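Local coordinates for protein putative 6-pyruvoyl tetrahydrobiopterin synthase (Caenorhabditis elegans, PDB 2G64) that probably converts 7,8-dihydroneopterin triphosphate into 6-pyruvoyl tetrahydropterin, a zinc-dependent step in making tetrahydrobiopterin, an essential cofactor of aromatic amino acid hydroxylases, at residues A[24-28]-A[29-33]; A[74-77]-A[78-82]. The protein carries 1 engineered substitution. All coordinates share one frame; numbering follows the deposited sequence.

Contact 1. Residues A[24-28]-A[29-33]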
loop_
_atom_site.group_PDB
_atom_site.type_symbol
_atom_site.label_atom_id
_atom_site.label_comp_id
_atom_site.label_asym_id
_atom_site.label_seq_id
_atom_site.Cartn_x
_atom_site.Cartn_y
_atom_site.Cartn_z
ATOM N N GLU A 24 9.781 -12.817 32.508
ATOM C CA GLU A 24 10.458 -13.237 33.739
ATOM C C GLU A 24 9.579 -14.089 34.682
ATOM O O GLU A 24 10.090 -14.695 35.620
ATOM C CB GLU A 24 11.041 -12.016 34.464
ATOM C CG GLU A 24 12.200 -11.388 33.712
ATOM C CD GLU A 24 13.292 -12.393 33.421
ATOM O OE1 GLU A 24 13.603 -13.199 34.322
ATOM O OE2 GLU A 24 13.832 -12.386 32.295
ATOM N N LYS A 25 8.271 -14.143 34.428
ATOM C CA LYS A 25 7.350 -14.956 35.240
ATOM C C LYS A 25 7.122 -16.374 34.664
ATOM O O LYS A 25 6.299 -17.144 35.184
ATOM C CB LYS A 25 6.001 -14.242 35.422
ATOM C CG LYS A 25 6.110 -12.797 35.910
ATOM C CD LYS A 25 5.771 -12.655 37.380
ATOM C CE LYS A 25 5.986 -11.220 37.874
ATOM N NZ LYS A 25 4.707 -10.447 37.965
ATOM N N LEU A 26 7.836 -16.695 33.584
ATOM C CA LEU A 26 7.765 -18.008 32.957
ATOM C C LEU A 26 9.134 -18.694 32.988
ATOM O O LEU A 26 10.180 -18.038 32.939
ATOM C CB LEU A 26 7.267 -17.900 31.496
ATOM C CG LEU A 26 5.816 -17.447 31.272
ATOM C CD1 LEU A 26 5.483 -17.273 29.778
ATOM C CD2 LEU A 26 4.862 -18.445 31.932
ATOM N N SER A 27 9.122 -20.025 33.036
ATOM C CA SER A 27 10.351 -20.798 32.890
ATOM C C SER A 27 10.872 -20.729 31.464
ATOM O O SER A 27 10.160 -20.284 30.554
ATOM C CB SER A 27 10.108 -22.267 33.271
ATOM O OG SER A 27 9.337 -22.944 32.283
ATOM N N ASP A 28 12.100 -21.182 31.255
ATOM C CA ASP A 28 12.631 -21.228 29.885
ATOM C C ASP A 28 11.736 -22.018 28.929
ATOM O O ASP A 28 11.459 -21.570 27.806
ATOM C CB ASP A 28 14.045 -21.798 29.854
ATOM C CG ASP A 28 15.067 -20.860 30.482
ATOM O OD1 ASP A 28 14.730 -19.686 30.758
ATOM O OD2 ASP A 28 16.208 -21.299 30.676
ATOM N N ALA A 29 11.320 -23.208 29.365
ATOM C CA ALA A 29 10.431 -24.058 28.571
ATOM C C ALA A 29 9.082 -23.400 28.304
ATOM O O ALA A 29 8.578 -23.445 27.188
ATOM C CB ALA A 29 10.238 -25.421 29.250
ATOM N N GLU A 30 8.498 -22.793 29.333
ATOM C CA GLU A 30 7.217 -22.094 29.190
ATOM C C GLU A 30 7.322 -20.921 28.202
ATOM O O GLU A 30 6.433 -20.698 27.366
ATOM C CB GLU A 30 6.761 -21.601 30.565
ATOM C CG GLU A 30 6.175 -22.720 31.424
ATOM C CD GLU A 30 6.030 -22.363 32.898
ATOM O OE1 GLU A 30 6.571 -21.323 33.358
ATOM O OE2 GLU A 30 5.368 -23.148 33.606
ATOM N N ASN A 31 8.424 -20.188 28.292
ATOM C CA ASN A 31 8.674 -19.071 27.358
ATOM C C ASN A 31 8.796 -19.543 25.925
ATOM O O ASN A 31 8.252 -18.947 25.011
ATOM C CB ASN A 31 9.957 -18.341 27.738
ATOM C CG ASN A 31 9.703 -17.221 28.695
ATOM O OD1 ASN A 31 8.918 -16.324 28.391
ATOM N ND2 ASN A 31 10.355 -17.259 29.865
ATOM N N LYS A 32 9.515 -20.639 25.730
ATOM C CA LYS A 32 9.592 -21.242 24.404
ATOM C C LYS A 32 8.211 -21.667 23.907
ATOM O O LYS A 32 7.850 -21.421 22.745
ATOM C CB LYS A 32 10.580 -22.421 24.428
ATOM C CG LYS A 32 10.799 -23.133 23.076
ATOM C CD LYS A 32 10.991 -22.189 21.896
ATOM C CE LYS A 32 11.089 -22.969 20.579
ATOM N NZ LYS A 32 10.603 -22.203 19.384
ATOM N N GLU A 33 7.433 -22.283 24.787
ATOM C CA GLU A 33 6.109 -22.758 24.414
ATOM C C GLU A 33 5.117 -21.622 24.145
ATOM O O GLU A 33 4.342 -21.681 23.190
ATOM C CB GLU A 33 5.596 -23.711 25.483
ATOM C CG GLU A 33 6.317 -25.036 25.439
ATOM C CD GLU A 33 6.508 -25.672 26.795
ATOM O OE1 GLU A 33 6.054 -25.119 27.820
ATOM O OE2 GLU A 33 7.130 -26.739 26.828
HETATM O O HOH W 1 12.552 -18.064 31.991
#
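Ser27 and Glu30 meet because of how their first torsions are set: OG of Ser27 stands between its own backbone N and carbonyl carbon (chi1 72°), while CG of Glu30 lies anti to the carbonyl carbon (chi1 -77°) and the chain beyond it runs extended, back toward the residues before the helix. The result is a capping box. Ser27 is the N-cap, and its OG accepts from Glu30 N at 3.1 Å. In return, Ser27 N gives an almost straight bond to Glu30 OE1 (2.9 Å), reaching that oxygen on its anti side and 29° out of the carboxylate plane. Two N-H groups, one in the first turn and one just before it, are thus paired with side-chain oxygens, and the reciprocal bonds fix the rotation of both side chains.

The first helical backbone bonds follow, Asn31 N to Ser27 O and Lys32 N to Asp28 O. Leu26 adds an apolar flank: CD2 passes beside Glu30 OE1 at 3.6 Å, and CB lies 3.6 Å from Asn31 ND2. That amide nitrogen also makes a weak, bent bond to Ser27 O, whereas Asn31 OD1 accepts from Ser23 N in the preceding loop. A water donates to Leu26 O (2.6 Å) and to Asp28 OD1 (3.0 Å), tying the loop to the helix start.

Asn31 is buried against His22 and Asn39, and Leu26 packs on Thr61 of a second subunit. Asn31 apart, the contact lies at the surface, where the loop leaving strand 6-19 turns into helix 28-35, ahead of strand 44-57.

Contact 2. Residues A[74-77]-A[78-82]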
loop_
_atom_site.group_PDB
_atom_site.type_symbol
_atom_site.label_atom_id
_atom_site.label_comp_id
_atom_site.label_asym_id
_atom_site.label_seq_id
_atom_site.Cartn_x
_atom_site.Cartn_y
_atom_site.Cartn_z
ATOM N N GLU A 74 5.912 16.225 19.843
ATOM C CA GLU A 74 5.564 15.360 20.949
ATOM C C GLU A 74 5.761 13.906 20.538
ATOM O O GLU A 74 6.320 13.125 21.304
ATOM C CB GLU A 74 4.119 15.610 21.391
ATOM C CG GLU A 74 3.971 16.945 22.116
ATOM C CD GLU A 74 2.581 17.569 21.998
ATOM O OE1 GLU A 74 1.657 16.962 21.411
ATOM O OE2 GLU A 74 2.415 18.690 22.504
ATOM N N MET A 75 5.303 13.548 19.338
ATOM C CA MET A 75 5.513 12.180 18.840
ATOM C C MET A 75 7.011 11.856 18.689
ATOM O O MET A 75 7.435 10.739 18.979
ATOM C CB MET A 75 4.775 11.957 17.519
ATOM C CG MET A 75 3.263 11.826 17.713
ATOM S SD MET A 75 2.366 11.636 16.162
ATOM C CE MET A 75 3.006 10.068 15.520
ATOM N N SER A 76 7.802 12.832 18.242
ATOM C CA SER A 76 9.259 12.659 18.126
ATOM C C SER A 76 9.888 12.283 19.463
ATOM O O SER A 76 10.762 11.416 19.533
ATOM C CB SER A 76 9.928 13.927 17.576
ATOM O OG SER A 76 11.246 13.647 17.120
ATOM N N LEU A 77 9.440 12.937 20.527
ATOM C CA LEU A 77 9.946 12.672 21.873
ATOM C C LEU A 77 9.718 11.220 22.276
ATOM O O LEU A 77 10.608 10.566 22.845
ATOM C CB LEU A 77 9.270 13.595 22.873
ATOM C CG LEU A 77 9.775 15.030 22.909
ATOM C CD1 LEU A 77 8.972 15.793 23.938
ATOM C CD2 LEU A 77 11.284 15.066 23.250
ATOM N N VAL A 78 8.540 10.699 21.944
ATOM C CA VAL A 78 8.234 9.303 22.221
ATOM C C VAL A 78 9.076 8.378 21.324
ATOM O O VAL A 78 9.636 7.380 21.793
ATOM C CB VAL A 78 6.716 9.004 22.035
ATOM C CG1 VAL A 78 6.390 7.576 22.418
ATOM C CG2 VAL A 78 5.854 10.001 22.852
ATOM N N LEU A 79 9.146 8.704 20.034
ATOM C CA LEU A 79 9.846 7.862 19.066
ATOM C C LEU A 79 11.343 7.766 19.396
ATOM O O LEU A 79 11.983 6.751 19.139
ATOM C CB LEU A 79 9.630 8.392 17.647
ATOM C CG LEU A 79 8.245 8.075 17.064
ATOM C CD1 LEU A 79 8.016 8.984 15.837
ATOM C CD2 LEU A 79 8.139 6.600 16.684
ATOM N N ASP A 80 11.888 8.823 19.990
ATOM C CA ASP A 80 13.310 8.850 20.357
ATOM C C ASP A 80 13.640 7.727 21.343
ATOM O O ASP A 80 14.763 7.218 21.369
ATOM C CB ASP A 80 13.647 10.185 21.033
ATOM C CG ASP A 80 13.892 11.307 20.044
ATOM O OD1 ASP A 80 13.972 11.059 18.822
ATOM O OD2 ASP A 80 13.978 12.463 20.510
ATOM N N THR A 81 12.662 7.373 22.173
ATOM C CA THR A 81 12.831 6.315 23.170
ATOM C C THR A 81 12.936 4.893 22.596
ATOM O O THR A 81 13.437 3.983 23.269
ATOM C CB THR A 81 11.726 6.333 24.253
ATOM O OG1 THR A 81 10.480 5.797 23.754
ATOM C CG2 THR A 81 11.520 7.748 24.832
ATOM N N VAL A 82 12.429 4.697 21.381
ATOM C CA VAL A 82 12.301 3.349 20.815
ATOM C C VAL A 82 12.962 3.177 19.435
ATOM O O VAL A 82 13.311 2.067 19.035
ATOM C CB VAL A 82 10.816 2.901 20.739
ATOM C CG1 VAL A 82 10.235 2.763 22.137
ATOM C CG2 VAL A 82 9.976 3.915 19.932
HETATM O O HOH W 2 12.690 14.561 19.424
#
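Met75 and Leu79 sit one turn apart near the C-terminal end of helix 68-80, an alpha-helix packed on the sheet of the tunnelling fold (T-fold) of the PTPS family. Among the i to i+4 backbone bonds, Leu79 N reaches Met75 O at 2.9 Å and Asp80 N reaches Ser76 O, also at 2.9 Å; Val78 N to Glu74 O is stretched to 3.4 Å and weak.

The apolar contacts run side chain to backbone. Leu79 CG rests 3.4 Å from Met75 O, and Val78 CG2 lies 3.5 Å from Glu74 O, a methyl placed there because it is anti to its own carbonyl carbon. On the inner face, Met75, Val78 and Leu79 all pack on Trp50 of strand 44-57, while Val78 also touches Met108 and Leu112 of helix 101-115.

Of the polar side chains, Ser76 and Asp80 lie one turn apart too. A water joins Ser76 OG (2.9 Å) to Asp80, donating to OD2 at 2.7 Å. The buried carboxylate of Glu74 is held by Tyr66 OH at OE1 and by Ser117 OG at OE2.

Further along, toward Thr81, Val78 O is gripped twice, by Thr81 N and Thr81 OG1, the hydroxyl also bonding to Tyr107 OH. Replacing Thr81 by a valine would probably leave Val78 O with its backbone donor alone and Tyr107 OH without this mate. On the threonine's other branch, CG2 comes within 3.6 Å of Leu77 O.

How the contacts relate
Both contacts are local, each within one turn or so of a helix, but at different ends: contact 1 builds the N-terminal start of helix 28-35, contact 2 the C-terminal part of helix 68-80. No element is shared, and their nearest atoms stay about 18 Å apart. Contact 1 is mostly exposed, its centre about 25 Å from that of the chain, and relies on a serine and a glutamate exchanging bonds with backbone N-H groups. Contact 2 is partly buried, its centre about 10 Å from that of the chain; apolar residues face sheet and helix, and a threonine hydroxyl serves a backbone carbonyl instead. Each has a water joining polar groups, and only contact 1 touches another subunit.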